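Long-range contacts in conserved hypothetical protein (Shewanella loihica, PDB 2GPI), which is of unknown function, belongs to the DUF1488 family and may take part in transcriptional regulation of the shikimate pathway: residues 33-38 and 82-87; 6-11 and 69-74; 10-15 and 58-63. All coordinates share one frame; numbering follows the deposited sequence. Where two conformers were deposited one is given.

Contact 1: 33-38 and 82-87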
ATOM      1  N   ASP A  33       1.683  -3.928   8.006  1.00  8.88           N
ATOM      2  CA  ASP A  33       2.274  -2.800   7.332  1.00  9.87           C
ATOM      3  C   ASP A  33       2.411  -3.062   5.830  1.00  9.60           C
ATOM      4  O   ASP A  33       3.035  -4.037   5.356  1.00 12.08           O
ATOM      5  CB  ASP A  33       3.555  -2.345   8.014  1.00 13.27           C
ATOM      6  CG  ASP A  33       3.269  -1.835   9.435  1.00 14.33           C
ATOM      7  OD1 ASP A  33       2.478  -0.879   9.594  1.00 15.03           O
ATOM      8  OD2 ASP A  33       3.747  -2.475  10.388  1.00 16.94           O
ATOM      9  N   CYS A  34       1.859  -2.144   5.045  1.00 10.61           N
ATOM     10  CA  CYS A  34       1.892  -2.269   3.589  1.00 11.15           C
ATOM     11  C   CYS A  34       2.628  -1.068   2.999  1.00 12.16           C
ATOM     12  O   CYS A  34       2.620   0.028   3.576  1.00 11.90           O
ATOM     13  CB  CYS A  34       0.502  -2.261   2.988  1.00 11.57           C
ATOM     14  SG  CYS A  34      -0.585  -3.557   3.652  1.00 12.32           S
ATOM     15  N   TYR A  35       3.243  -1.287   1.864  1.00 11.26           N
ATOM     16  CA  TYR A  35       4.103  -0.279   1.241  1.00 11.11           C
ATOM     17  C   TYR A  35       3.909  -0.278  -0.263  1.00 12.43           C
ATOM     18  O   TYR A  35       3.763  -1.304  -0.875  1.00 12.78           O
ATOM     19  CB  TYR A  35       5.550  -0.547   1.566  1.00 11.68           C
ATOM     20  CG  TYR A  35       5.853  -0.507   3.039  1.00 13.73           C
ATOM     21  CD1 TYR A  35       5.758  -1.634   3.835  1.00 13.73           C
ATOM     22  CD2 TYR A  35       6.207   0.694   3.656  1.00 16.46           C
ATOM     23  CE1 TYR A  35       5.967  -1.561   5.176  1.00 14.52           C
ATOM     24  CE2 TYR A  35       6.461   0.772   5.001  1.00 14.18           C
ATOM     25  CZ  TYR A  35       6.338  -0.374   5.790  1.00 11.62           C
ATOM     26  OH  TYR A  35       6.583  -0.320   7.128  1.00 15.78           O
ATOM     27  N   ILE A  36       3.903   0.915  -0.845  1.00 12.99           N
ATOM     28  CA  ILE A  36       3.991   1.076  -2.300  1.00 11.52           C
ATOM     29  C   ILE A  36       5.136   2.070  -2.582  1.00 12.87           C
ATOM     30  O   ILE A  36       5.109   3.232  -2.127  1.00 12.93           O
ATOM     31  CB  ILE A  36       2.629   1.461  -2.971  1.00 12.32           C
ATOM     32  CG1 ILE A  36       2.760   1.562  -4.486  1.00 14.90           C
ATOM     33  CG2 ILE A  36       2.025   2.751  -2.377  1.00 11.27           C
ATOM     34  CD1 ILE A  36       1.416   1.667  -5.238  1.00 15.01           C
ATOM     35  N   GLY A  37       6.145   1.574  -3.280  1.00 13.63           N
ATOM     36  CA  GLY A  37       7.315   2.378  -3.526  1.00 12.83           C
ATOM     37  C   GLY A  37       7.075   3.553  -4.462  1.00 14.15           C
ATOM     38  O   GLY A  37       6.126   3.580  -5.258  1.00 14.23           O
ATOM     39  N   GLN A  38       7.934   4.556  -4.333  1.00 13.39           N
ATOM     40  CA  GLN A  38       7.835   5.779  -5.140  1.00 13.88           C
ATOM     41  C   GLN A  38       7.688   5.452  -6.618  1.00 12.04           C
ATOM     42  O   GLN A  38       6.761   5.986  -7.298  1.00 13.66           O
ATOM     43  CB  GLN A  38       9.044   6.647  -4.898  1.00 13.78           C
ATOM     44  CG  GLN A  38       8.913   7.958  -5.620  1.00 15.14           C
ATOM     45  CD  GLN A  38      10.026   8.907  -5.288  1.00 18.29           C
ATOM     46  OE1 GLN A  38      10.758   8.722  -4.299  1.00 18.54           O
ATOM     47  NE2 GLN A  38      10.167   9.936  -6.108  1.00 19.01           N
ATOM     48  N   GLN A  82      10.302  -9.299   6.137  1.00 12.79           N
ATOM     49  CA  GLN A  82      10.023  -8.576   7.398  1.00 15.17           C
ATOM     50  C   GLN A  82       8.561  -8.602   7.846  1.00 13.19           C
ATOM     51  O   GLN A  82       8.167  -7.844   8.744  1.00 15.28           O
ATOM     52  CB  GLN A  82      10.507  -7.142   7.322  1.00 16.77           C
ATOM     53  CG  GLN A  82      12.003  -7.056   7.250  1.00 25.08           C
ATOM     54  CD  GLN A  82      12.468  -5.634   7.178  1.00 39.48           C
ATOM     55  OE1 GLN A  82      13.024  -5.108   8.142  1.00 47.09           O
ATOM     56  NE2 GLN A  82      12.216  -4.984   6.047  1.00 41.67           N
ATOM     57  N   GLY A  83       7.760  -9.453   7.218  1.00 11.84           N
ATOM     58  CA  GLY A  83       6.340  -9.549   7.577  1.00 12.77           C
ATOM     59  C   GLY A  83       5.479  -8.455   6.994  1.00 12.31           C
ATOM     60  O   GLY A  83       4.360  -8.248   7.455  1.00 12.78           O
ATOM     61  N   HIS A  84       6.004  -7.725   6.012  1.00  9.82           N
ATOM     62  CA  HIS A  84       5.295  -6.653   5.357  1.00  9.42           C
ATOM     63  C   HIS A  84       4.714  -7.035   4.000  1.00 10.42           C
ATOM     64  O   HIS A  84       5.074  -8.057   3.421  1.00 11.09           O
ATOM     65  CB  HIS A  84       6.217  -5.489   5.138  1.00 11.11           C
ATOM     66  CG  HIS A  84       6.818  -4.937   6.381  1.00 12.06           C
ATOM     67  ND1 HIS A  84       8.059  -4.338   6.379  1.00 15.42           N
ATOM     68  CD2 HIS A  84       6.381  -4.906   7.659  1.00 12.39           C
ATOM     69  CE1 HIS A  84       8.363  -3.981   7.613  1.00 16.89           C
ATOM     70  NE2 HIS A  84       7.357  -4.294   8.406  1.00 16.78           N
ATOM     71  N   ILE A  85       3.857  -6.157   3.484  1.00 11.16           N
ATOM     72  CA  ILE A  85       3.252  -6.340   2.188  1.00 11.90           C
ATOM     73  C   ILE A  85       3.777  -5.225   1.263  1.00 12.72           C
ATOM     74  O   ILE A  85       3.675  -4.057   1.575  1.00 13.37           O
ATOM     75  CB  ILE A  85       1.714  -6.285   2.242  1.00 12.51           C
ATOM     76  CG1 ILE A  85       1.129  -7.496   3.020  1.00 13.15           C
ATOM     77  CG2 ILE A  85       1.090  -6.131   0.825  1.00 13.67           C
ATOM     78  CD1 ILE A  85       1.191  -8.825   2.250  1.00 12.36           C
ATOM     79  N   GLN A  86       4.411  -5.625   0.174  1.00 12.69           N
ATOM     80  CA  GLN A  86       4.933  -4.672  -0.824  0.50 13.26           C
ATOM     81  C   GLN A  86       4.098  -4.765  -2.090  1.00 13.19           C
ATOM     82  O   GLN A  86       4.086  -5.806  -2.759  1.00 14.79           O
ATOM     83  CB  GLN A  86       6.388  -4.991  -1.174  0.50 14.29           C
ATOM     84  CG  GLN A  86       7.360  -5.035  -0.003  0.50 19.66           C
ATOM     85  CD  GLN A  86       7.718  -3.669   0.564  0.50 20.83           C
ATOM     86  OE1 GLN A  86       7.778  -2.673  -0.150  0.50 25.00           O
ATOM     87  NE2 GLN A  86       7.975  -3.629   1.862  0.50 27.61           N
ATOM     88  N   VAL A  87       3.417  -3.681  -2.436  1.00 13.29           N
ATOM     89  CA  VAL A  87       2.625  -3.621  -3.646  1.00 12.44           C
ATOM     90  C   VAL A  87       3.565  -3.227  -4.781  1.00 15.33           C
ATOM     91  O   VAL A  87       4.122  -2.143  -4.791  1.00 16.12           O
ATOM     92  CB  VAL A  87       1.497  -2.611  -3.513  1.00 15.22           C
ATOM     93  CG1 VAL A  87       0.837  -2.387  -4.898  1.00 15.35           C
ATOM     94  CG2 VAL A  87       0.487  -3.058  -2.453  1.00 15.23           C
TER
HETATM   95  O   HOH W   1       6.492  -1.166  -3.895  1.00 17.20           O
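The Tyr35 side chain is overlapped by both His84 and Gln86. This is a parallel strand pair: strand 85-87 joins strand 30-37 at one side of the mixed sheet. The chain between them is largely helical and contains no strand, so the link is a beta-alpha-beta crossover. Tyr35 CE1 sits over one face of the His84 imidazole, toward the rim, with CE1 3.7 Å from His84 ND1. The two rings are oblique, their planes 55° apart. The carbonyl oxygen of Gln82 lies over the opposite face of the imidazole. In one of its two modelled conformers the Gln86 chain bends at chi2 (-74°), which brings its amide back to Tyr35, almost parallel to the phenol ring. Gln86 NE2 is then 3.6 Å from Tyr35 CD1 and is hydrogen-bonded to Asp80. His22 stacks with the Tyr35 ring.

Cys34, Ile36, Ile85 and Val87 point to the other side of the sheet, where helix 63-75 packs. There Cys34 SG meets Ile85 CB at 3.8 Å. Three backbone bonds join the strands: Ile85 N to Asp33 O, Tyr35 N to Ile85 O, and Val87 N to Tyr35 O. The last is nearly straight, 171° at the hydrogen. Beyond it a water takes over the pairing. It accepts from Gly37 N at 2.8 Å and donates to Val87 O at 2.7 Å.

Contact 2: 6-11 and 69-74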
ATOM      1  N   ILE A   6     -10.166  -8.146   6.490  1.00 13.08           N
ATOM      2  CA  ILE A   6      -8.952  -7.329   6.301  1.00 11.66           C
ATOM      3  C   ILE A   6      -9.382  -5.899   6.121  1.00 13.16           C
ATOM      4  O   ILE A   6     -10.018  -5.555   5.151  1.00 12.91           O
ATOM      5  CB  ILE A   6      -8.060  -7.771   5.100  1.00 14.23           C
ATOM      6  CG1 ILE A   6      -7.604  -9.217   5.296  1.00 14.71           C
ATOM      7  CG2 ILE A   6      -6.834  -6.837   4.979  1.00 14.04           C
ATOM      8  CD1 ILE A   6      -7.213  -9.976   4.011  1.00 16.84           C
ATOM      9  N   ILE A   7      -9.057  -5.048   7.093  1.00 10.22           N
ATOM     10  CA  ILE A   7      -9.469  -3.653   7.103  1.00 11.44           C
ATOM     11  C   ILE A   7      -8.275  -2.745   6.806  1.00 11.02           C
ATOM     12  O   ILE A   7      -7.197  -2.920   7.372  1.00 14.05           O
ATOM     13  CB  ILE A   7      -9.986  -3.284   8.490  1.00 11.46           C
ATOM     14  CG1 ILE A   7     -11.219  -4.137   8.865  1.00 14.12           C
ATOM     15  CG2 ILE A   7     -10.291  -1.763   8.596  1.00 16.49           C
ATOM     16  CD1 ILE A   7     -11.671  -3.990  10.372  1.00 15.16           C
ATOM     17  N   PHE A   8      -8.474  -1.772   5.935  1.00 11.03           N
ATOM     18  CA  PHE A   8      -7.473  -0.763   5.676  1.00 10.85           C
ATOM     19  C   PHE A   8      -7.754   0.456   6.535  1.00 11.72           C
ATOM     20  O   PHE A   8      -8.808   1.108   6.419  1.00 12.74           O
ATOM     21  CB  PHE A   8      -7.417  -0.459   4.190  1.00 13.59           C
ATOM     22  CG  PHE A   8      -6.893  -1.619   3.429  1.00 10.76           C
ATOM     23  CD1 PHE A   8      -5.534  -1.764   3.239  1.00 10.88           C
ATOM     24  CD2 PHE A   8      -7.720  -2.626   3.038  1.00 11.58           C
ATOM     25  CE1 PHE A   8      -5.017  -2.904   2.647  1.00 10.65           C
ATOM     26  CE2 PHE A   8      -7.205  -3.734   2.397  1.00 12.08           C
ATOM     27  CZ  PHE A   8      -5.834  -3.858   2.211  1.00 12.95           C
ATOM     28  N   THR A   9      -6.839   0.711   7.455  1.00 11.70           N
ATOM     29  CA  THR A   9      -7.090   1.676   8.504  1.00 11.91           C
ATOM     30  C   THR A   9      -6.591   3.098   8.231  1.00 13.12           C
ATOM     31  O   THR A   9      -6.740   3.992   9.095  1.00 12.82           O
ATOM     32  CB  THR A   9      -6.520   1.129   9.825  1.00 13.17           C
ATOM     33  OG1 THR A   9      -5.130   0.794   9.667  1.00 14.22           O
ATOM     34  CG2 THR A   9      -7.302  -0.096  10.318  1.00  9.66           C
ATOM     35  N   GLU A  10      -6.031   3.324   7.034  1.00 11.86           N
ATOM     36  CA  GLU A  10      -5.786   4.675   6.527  1.00 12.73           C
ATOM     37  C   GLU A  10      -4.812   5.514   7.360  1.00 14.28           C
ATOM     38  O   GLU A  10      -4.959   6.735   7.458  1.00 14.26           O
ATOM     39  CB  GLU A  10      -7.112   5.426   6.315  1.00 14.41           C
ATOM     40  CG  GLU A  10      -8.074   4.699   5.350  1.00 17.73           C
ATOM     41  CD  GLU A  10      -7.414   4.251   4.045  1.00 21.28           C
ATOM     42  OE1 GLU A  10      -6.952   5.107   3.254  1.00 16.83           O
ATOM     43  OE2 GLU A  10      -7.384   3.007   3.785  1.00 20.57           O
ATOM     44  N   GLN A  11      -3.831   4.836   7.957  1.00 15.26           N
ATOM     45  CA  GLN A  11      -2.673   5.510   8.521  0.50 14.59           C
ATOM     46  C   GLN A  11      -1.684   5.589   7.360  1.00 15.64           C
ATOM     47  O   GLN A  11      -1.066   4.604   6.984  1.00 17.84           O
ATOM     48  CB  GLN A  11      -2.167   4.742   9.760  0.50 11.39           C
ATOM     49  CG  GLN A  11      -3.206   4.651  10.871  0.50 15.69           C
ATOM     50  CD  GLN A  11      -2.733   3.876  12.087  0.50 15.50           C
ATOM     51  OE1 GLN A  11      -1.553   3.574  12.226  0.50 24.47           O
ATOM     52  NE2 GLN A  11      -3.665   3.563  12.987  0.50 24.65           N
ATOM     53  N   GLN A  69      -5.150  -4.499  -4.357  1.00 10.31           N
ATOM     54  CA  GLN A  69      -3.954  -5.320  -4.630  1.00 12.09           C
ATOM     55  C   GLN A  69      -3.300  -5.785  -3.302  1.00 10.42           C
ATOM     56  O   GLN A  69      -2.917  -6.946  -3.191  1.00 11.23           O
ATOM     57  CB  GLN A  69      -2.964  -4.582  -5.529  1.00 12.22           C
ATOM     58  CG  GLN A  69      -1.728  -5.394  -5.860  1.00 12.54           C
ATOM     59  CD  GLN A  69      -1.945  -6.690  -6.620  1.00 19.03           C
ATOM     60  OE1 GLN A  69      -2.972  -6.888  -7.265  1.00 23.01           O
ATOM     61  NE2 GLN A  69      -0.929  -7.573  -6.600  1.00 20.39           N
ATOM     62  N   ALA A  70      -3.216  -4.897  -2.299  1.00 10.90           N
ATOM     63  CA  ALA A  70      -2.657  -5.293  -1.009  1.00 11.11           C
ATOM     64  C   ALA A  70      -3.491  -6.396  -0.392  1.00 10.84           C
ATOM     65  O   ALA A  70      -2.942  -7.336   0.219  1.00 12.01           O
ATOM     66  CB  ALA A  70      -2.575  -4.087  -0.060  1.00 11.79           C
ATOM     67  N   GLU A  71      -4.820  -6.289  -0.516  1.00 10.64           N
ATOM     68  CA  GLU A  71      -5.719  -7.303   0.029  1.00 10.69           C
ATOM     69  C   GLU A  71      -5.489  -8.672  -0.608  1.00 10.59           C
ATOM     70  O   GLU A  71      -5.420  -9.696   0.097  1.00 12.04           O
ATOM     71  CB  GLU A  71      -7.177  -6.870  -0.119  1.00 10.93           C
ATOM     72  CG  GLU A  71      -8.098  -7.581   0.868  1.00 14.86           C
ATOM     73  CD  GLU A  71      -8.584  -8.863   0.396  1.00 20.42           C
ATOM     74  OE1 GLU A  71      -8.522  -9.123  -0.834  1.00 19.75           O
ATOM     75  OE2 GLU A  71      -9.079  -9.648   1.276  1.00 23.15           O
ATOM     76  N   LYS A  72      -5.290  -8.679  -1.908  1.00 11.79           N
ATOM     77  CA  LYS A  72      -5.025  -9.892  -2.635  1.00 12.48           C
ATOM     78  C   LYS A  72      -3.708 -10.489  -2.167  1.00 11.91           C
ATOM     79  O   LYS A  72      -3.603 -11.686  -1.899  1.00 12.35           O
ATOM     80  CB  LYS A  72      -4.962  -9.589  -4.122  1.00 12.52           C
ATOM     81  CG  LYS A  72      -4.749 -10.796  -4.922  1.00 18.09           C
ATOM     82  CD  LYS A  72      -4.542 -10.433  -6.409  1.00 22.78           C
ATOM     83  CE  LYS A  72      -3.041 -10.396  -6.764  1.00 41.25           C
ATOM     84  N   LEU A  73      -2.702  -9.629  -2.051  1.00 10.25           N
ATOM     85  CA  LEU A  73      -1.380 -10.114  -1.610  1.00  9.81           C
ATOM     86  C   LEU A  73      -1.454 -10.752  -0.213  1.00 11.36           C
ATOM     87  O   LEU A  73      -0.840 -11.799   0.070  1.00 13.10           O
ATOM     88  CB  LEU A  73      -0.366  -8.977  -1.651  1.00 12.28           C
ATOM     89  CG  LEU A  73       0.044  -8.467  -3.037  1.00 11.83           C
ATOM     90  CD1 LEU A  73       0.855  -7.163  -2.910  1.00 14.53           C
ATOM     91  CD2 LEU A  73       0.799  -9.558  -3.834  1.00 14.39           C
ATOM     92  N   ILE A  74      -2.197 -10.110   0.682  1.00  9.42           N
ATOM     93  CA  ILE A  74      -2.403 -10.676   2.033  1.00 10.74           C
ATOM     94  C   ILE A  74      -3.092 -12.045   1.978  1.00 10.70           C
ATOM     95  O   ILE A  74      -2.655 -13.033   2.600  1.00 12.20           O
ATOM     96  CB  ILE A  74      -3.166  -9.691   2.923  1.00  8.88           C
ATOM     97  CG1 ILE A  74      -2.320  -8.468   3.244  1.00  9.76           C
ATOM     98  CG2 ILE A  74      -3.646 -10.372   4.237  1.00 10.76           C
ATOM     99  CD1 ILE A  74      -3.161  -7.278   3.815  1.00 11.38           C
TER
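Ile6, Phe8 and Glu71 bury the most surface here. They join strand 6-8 to helix 63-75 in helix-on-sheet packing, with the helix lying against one side of the mixed sheet. The axes of the two short segments approach to 9.9 Å, and their N-to-C directions differ by 149°, nearer antiparallel than parallel. Ile6 and Phe8 both point toward the helix, as alternate residues of a strand do.

The Phe8 ring reaches the helix with its far end. CE1 touches Ala70 CB at 3.8 Å. Glu71 N lies near the ring plane, at the edge by CZ. Glu71 CB is also close, 4.0 Å from Phe8 CE2. Phe8 also touches Ala25 of strand 20-27 and Glu67 of the helix. An alanine in place of Phe8 is likely to leave Ala70 CB and Glu71 CB without their ring contact and to open a gap between strand and helix.

Ile6 comes in nearer the C-terminal end of the helix. Its side chain and that of Ile74 slide past each other in opposite directions, with Ile6 CG2 3.9 Å from Ile74 CD1. The Glu71 chain bends at chi2 (-86°), which turns its carboxylate to the Ile6 methyl. Ile6 CD1 thus lies between two partners, 3.6 Å from Ile74 CG2 and 3.3 Å from Glu71 OE2.

Contact 3: 10-15 and 58-63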
ATOM      1  N   GLU A  10      -6.031   3.324   7.034  1.00 11.86           N
ATOM      2  CA  GLU A  10      -5.786   4.675   6.527  1.00 12.73           C
ATOM      3  C   GLU A  10      -4.812   5.514   7.360  1.00 14.28           C
ATOM      4  O   GLU A  10      -4.959   6.735   7.458  1.00 14.26           O
ATOM      5  CB  GLU A  10      -7.112   5.426   6.315  1.00 14.41           C
ATOM      6  CG  GLU A  10      -8.074   4.699   5.350  1.00 17.73           C
ATOM      7  CD  GLU A  10      -7.414   4.251   4.045  1.00 21.28           C
ATOM      8  OE1 GLU A  10      -6.952   5.107   3.254  1.00 16.83           O
ATOM      9  OE2 GLU A  10      -7.384   3.007   3.785  1.00 20.57           O
ATOM     10  N   GLN A  11      -3.831   4.836   7.957  1.00 15.26           N
ATOM     11  CA  GLN A  11      -2.673   5.510   8.521  0.50 14.59           C
ATOM     12  C   GLN A  11      -1.684   5.589   7.360  1.00 15.64           C
ATOM     13  O   GLN A  11      -1.066   4.604   6.984  1.00 17.84           O
ATOM     14  CB  GLN A  11      -2.167   4.742   9.760  0.50 11.39           C
ATOM     15  CG  GLN A  11      -3.206   4.651  10.871  0.50 15.69           C
ATOM     16  CD  GLN A  11      -2.733   3.876  12.087  0.50 15.50           C
ATOM     17  OE1 GLN A  11      -1.553   3.574  12.226  0.50 24.47           O
ATOM     18  NE2 GLN A  11      -3.665   3.563  12.987  0.50 24.65           N
ATOM     19  N   LEU A  12      -1.669   6.750   6.706  0.50 12.69           N
ATOM     20  CA  LEU A  12      -0.920   6.963   5.457  0.50  9.81           C
ATOM     21  C   LEU A  12       0.222   7.894   5.766  0.50 13.56           C
ATOM     22  O   LEU A  12      -0.001   9.011   6.247  0.50 11.36           O
ATOM     23  CB  LEU A  12      -1.818   7.532   4.360  0.50 10.93           C
ATOM     24  CG  LEU A  12      -3.141   6.765   4.156  0.50  6.47           C
ATOM     25  CD1 LEU A  12      -4.104   7.550   3.242  0.50 11.21           C
ATOM     26  CD2 LEU A  12      -2.941   5.342   3.706  0.50  8.40           C
ATOM     27  N   THR A  13       1.438   7.406   5.538  1.00 12.60           N
ATOM     28  CA  THR A  13       2.688   8.178   5.800  1.00 13.47           C
ATOM     29  C   THR A  13       3.715   7.911   4.682  1.00 12.59           C
ATOM     30  O   THR A  13       3.629   6.947   3.941  1.00 15.82           O
ATOM     31  CB  THR A  13       3.248   7.815   7.185  1.00 16.85           C
ATOM     32  OG1 THR A  13       3.578   6.415   7.231  1.00 17.53           O
ATOM     33  CG2 THR A  13       2.230   8.143   8.265  1.00 19.48           C
ATOM     34  N   TRP A  14       4.702   8.798   4.582  1.00 14.89           N
ATOM     35  CA  TRP A  14       5.910   8.561   3.803  1.00 13.90           C
ATOM     36  C   TRP A  14       7.024   7.950   4.660  1.00 13.88           C
ATOM     37  O   TRP A  14       7.352   8.442   5.777  1.00 16.09           O
ATOM     38  CB  TRP A  14       6.404   9.857   3.144  1.00 14.56           C
ATOM     39  CG  TRP A  14       7.497   9.620   2.100  1.00 15.49           C
ATOM     40  CD1 TRP A  14       8.845   9.781   2.271  1.00 22.42           C
ATOM     41  CD2 TRP A  14       7.323   9.143   0.752  1.00 13.60           C
ATOM     42  NE1 TRP A  14       9.505   9.460   1.120  1.00 19.28           N
ATOM     43  CE2 TRP A  14       8.610   9.072   0.165  1.00 18.12           C
ATOM     44  CE3 TRP A  14       6.221   8.820  -0.031  1.00 17.45           C
ATOM     45  CZ2 TRP A  14       8.813   8.656  -1.161  1.00 14.69           C
ATOM     46  CZ3 TRP A  14       6.417   8.422  -1.371  1.00 19.00           C
ATOM     47  CH2 TRP A  14       7.707   8.311  -1.900  1.00 19.64           C
ATOM     48  N   ASP A  15       7.629   6.910   4.133  1.00 14.03           N
ATOM     49  CA  ASP A  15       8.744   6.247   4.763  1.00 16.29           C
ATOM     50  C   ASP A  15      10.010   6.616   3.986  1.00 16.55           C
ATOM     51  O   ASP A  15      10.230   6.157   2.848  1.00 15.31           O
ATOM     52  CB  ASP A  15       8.459   4.737   4.784  1.00 17.79           C
ATOM     53  CG  ASP A  15       9.583   3.916   5.405  1.00 22.72           C
ATOM     54  OD1 ASP A  15      10.753   4.339   5.450  1.00 22.61           O
ATOM     55  OD2 ASP A  15       9.253   2.795   5.848  1.00 25.82           O
ATOM     56  N   LEU A  58      -1.575  11.210  -4.734  1.00 12.07           N
ATOM     57  CA  LEU A  58      -1.570  10.129  -5.727  1.00 14.11           C
ATOM     58  C   LEU A  58      -2.047   8.802  -5.118  1.00 15.29           C
ATOM     59  O   LEU A  58      -2.844   8.076  -5.748  1.00 13.16           O
ATOM     60  CB  LEU A  58      -0.204  10.008  -6.408  1.00 14.71           C
ATOM     61  CG  LEU A  58       0.198  11.194  -7.326  1.00 15.02           C
ATOM     62  CD1 LEU A  58       1.638  11.007  -7.793  1.00 19.07           C
ATOM     63  CD2 LEU A  58      -0.794  11.382  -8.494  1.00 17.83           C
ATOM     64  N   PHE A  59      -1.582   8.475  -3.916  1.00 13.83           N
ATOM     65  CA  PHE A  59      -2.127   7.324  -3.201  1.00 13.36           C
ATOM     66  C   PHE A  59      -3.665   7.410  -3.110  1.00 13.28           C
ATOM     67  O   PHE A  59      -4.408   6.441  -3.431  1.00 12.99           O
ATOM     68  CB  PHE A  59      -1.499   7.146  -1.813  1.00 13.23           C
ATOM     69  CG  PHE A  59      -2.092   6.000  -1.059  1.00 12.85           C
ATOM     70  CD1 PHE A  59      -3.273   6.166  -0.342  1.00 13.91           C
ATOM     71  CD2 PHE A  59      -1.531   4.708  -1.143  1.00 13.90           C
ATOM     72  CE1 PHE A  59      -3.889   5.093   0.324  1.00 16.98           C
ATOM     73  CE2 PHE A  59      -2.178   3.640  -0.457  1.00 16.29           C
ATOM     74  CZ  PHE A  59      -3.311   3.839   0.261  1.00 17.00           C
ATOM     75  N   GLU A  60      -4.140   8.577  -2.663  1.00 12.40           N
ATOM     76  CA  GLU A  60      -5.603   8.762  -2.522  1.00 14.09           C
ATOM     77  C   GLU A  60      -6.329   8.596  -3.850  1.00 15.59           C
ATOM     78  O   GLU A  60      -7.419   7.959  -3.903  1.00 14.72           O
ATOM     79  CB  GLU A  60      -5.872  10.112  -1.880  1.00 14.34           C
ATOM     80  CG  GLU A  60      -5.511  10.141  -0.457  1.00 17.13           C
ATOM     81  CD  GLU A  60      -6.395   9.248   0.427  1.00 23.90           C
ATOM     82  OE1 GLU A  60      -7.427   8.701  -0.034  1.00 39.85           O
ATOM     83  OE2 GLU A  60      -6.053   9.114   1.591  1.00 26.26           O
ATOM     84  N   GLN A  61      -5.747   9.117  -4.924  1.00 15.30           N
ATOM     85  CA  GLN A  61      -6.337   8.986  -6.273  1.00 15.88           C
ATOM     86  C   GLN A  61      -6.539   7.523  -6.671  1.00 14.67           C
ATOM     87  O   GLN A  61      -7.519   7.188  -7.321  1.00 18.49           O
ATOM     88  CB  GLN A  61      -5.491   9.718  -7.303  1.00 19.61           C
ATOM     89  CG  GLN A  61      -6.030   9.664  -8.701  1.00 28.24           C
ATOM     90  CD  GLN A  61      -5.263  10.604  -9.625  1.00 28.67           C
ATOM     91  OE1 GLN A  61      -4.532  11.508  -9.153  1.00 28.37           O
ATOM     92  NE2 GLN A  61      -5.431  10.407 -10.944  1.00 40.48           N
ATOM     93  N   PHE A  62      -5.614   6.657  -6.270  1.00 12.10           N
ATOM     94  CA  PHE A  62      -5.629   5.273  -6.638  1.00 11.34           C
ATOM     95  C   PHE A  62      -5.850   4.360  -5.400  1.00 11.56           C
ATOM     96  O   PHE A  62      -5.545   3.146  -5.450  1.00 12.06           O
ATOM     97  CB  PHE A  62      -4.328   4.908  -7.352  1.00 13.55           C
ATOM     98  CG  PHE A  62      -4.163   5.614  -8.672  1.00 14.35           C
ATOM     99  CD1 PHE A  62      -4.698   5.061  -9.804  1.00 19.71           C
ATOM    100  CD2 PHE A  62      -3.437   6.789  -8.777  1.00 14.85           C
ATOM    101  CE1 PHE A  62      -4.580   5.669 -11.033  1.00 20.02           C
ATOM    102  CE2 PHE A  62      -3.355   7.431 -10.009  1.00 15.79           C
ATOM    103  CZ  PHE A  62      -3.917   6.844 -11.133  1.00 15.11           C
ATOM    104  N   ARG A  63      -6.387   4.920  -4.325  1.00 12.88           N
ATOM    105  CA  ARG A  63      -6.454   4.203  -3.047  1.00 11.92           C
ATOM    106  C   ARG A  63      -7.086   2.819  -3.198  1.00 10.79           C
ATOM    107  O   ARG A  63      -6.569   1.811  -2.688  1.00 11.18           O
ATOM    108  CB  ARG A  63      -7.290   4.989  -1.999  1.00 11.09           C
ATOM    109  CG  ARG A  63      -7.644   4.206  -0.768  1.00 10.39           C
ATOM    110  CD  ARG A  63      -8.476   4.990   0.164  1.00 14.29           C
ATOM    111  NE  ARG A  63      -9.069   4.095   1.168  1.00 14.57           N
ATOM    112  CZ  ARG A  63      -9.993   4.468   2.054  1.00 17.31           C
ATOM    113  NH1 ARG A  63     -10.405   5.714   2.072  1.00 15.43           N
ATOM    114  NH2 ARG A  63     -10.456   3.585   2.938  1.00 19.23           N
TER
HETATM  115  O   HOH W   2      -7.637   7.675   3.112  1.00 18.78           O
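The Glu10 carboxylate lies over one face of the Arg63 guanidinium, the two planes 22° apart. Glu10 OE1 is 3.1 Å from Arg63 NE in a salt bridge. The bridge is electrostatic: OE1 sits above the guanidinium, not in line with an N-H. The stronger polar partner of Arg63 NE is Glu67, through its OE1. Glu10 OE1 also lies at the edge of the Phe59 ring, near its plane, 4.2 Å from CE1. In one of its two modelled conformers Leu12 brings CD2 obliquely to the same ring, 3.5 Å from Phe59 CE1, and the two side chains cross at about a right angle.

The contact ties the turn between strands 6-8 and 13-15 to the end of helix 52-61 and the start of helix 63-75. Arg63 CG is anti to the backbone N (chi1 168°), and the chain then runs extended to NE, which carries the guanidinium out to Glu10. The Phe59 ring also meets that of Phe23 on strand 20-27.

Glu60 OE2 is 4.4 Å from Glu10 OE1. A water between them donates to both, 2.7 Å from Glu10 OE1 and 2.6 Å from Glu60 OE2. Glu67 is a third acid close to Glu10. The water and the charge of Arg63 would probably ease the repulsion among these carboxylates.

All three contacts reach the same mixed sheet. Contacts 1 and 2 have centres about 10 Å apart and touch directly. Ile85 CG1 packs on Ile74 CG1 at 3.6 Å, and Val87 CG2 on Ala70 CB at 4.0 Å, so helix 63-75 meets strand 6-8 and strand 85-87 alike. Contacts 1 and 3 have centres about 12 Å apart. They meet where Gln38 CB lies 3.7 Å from Trp14 CH2, and Tyr35 CE2 3.6 Å from Asp15 OD2. Contacts 2 and 3 share Glu10 and Gln11, and their centres are also about 12 Å apart. Their helices, 52-61 and 63-75, are consecutive in the chain. With the function unknown, none of the contacts can be tied to an active site.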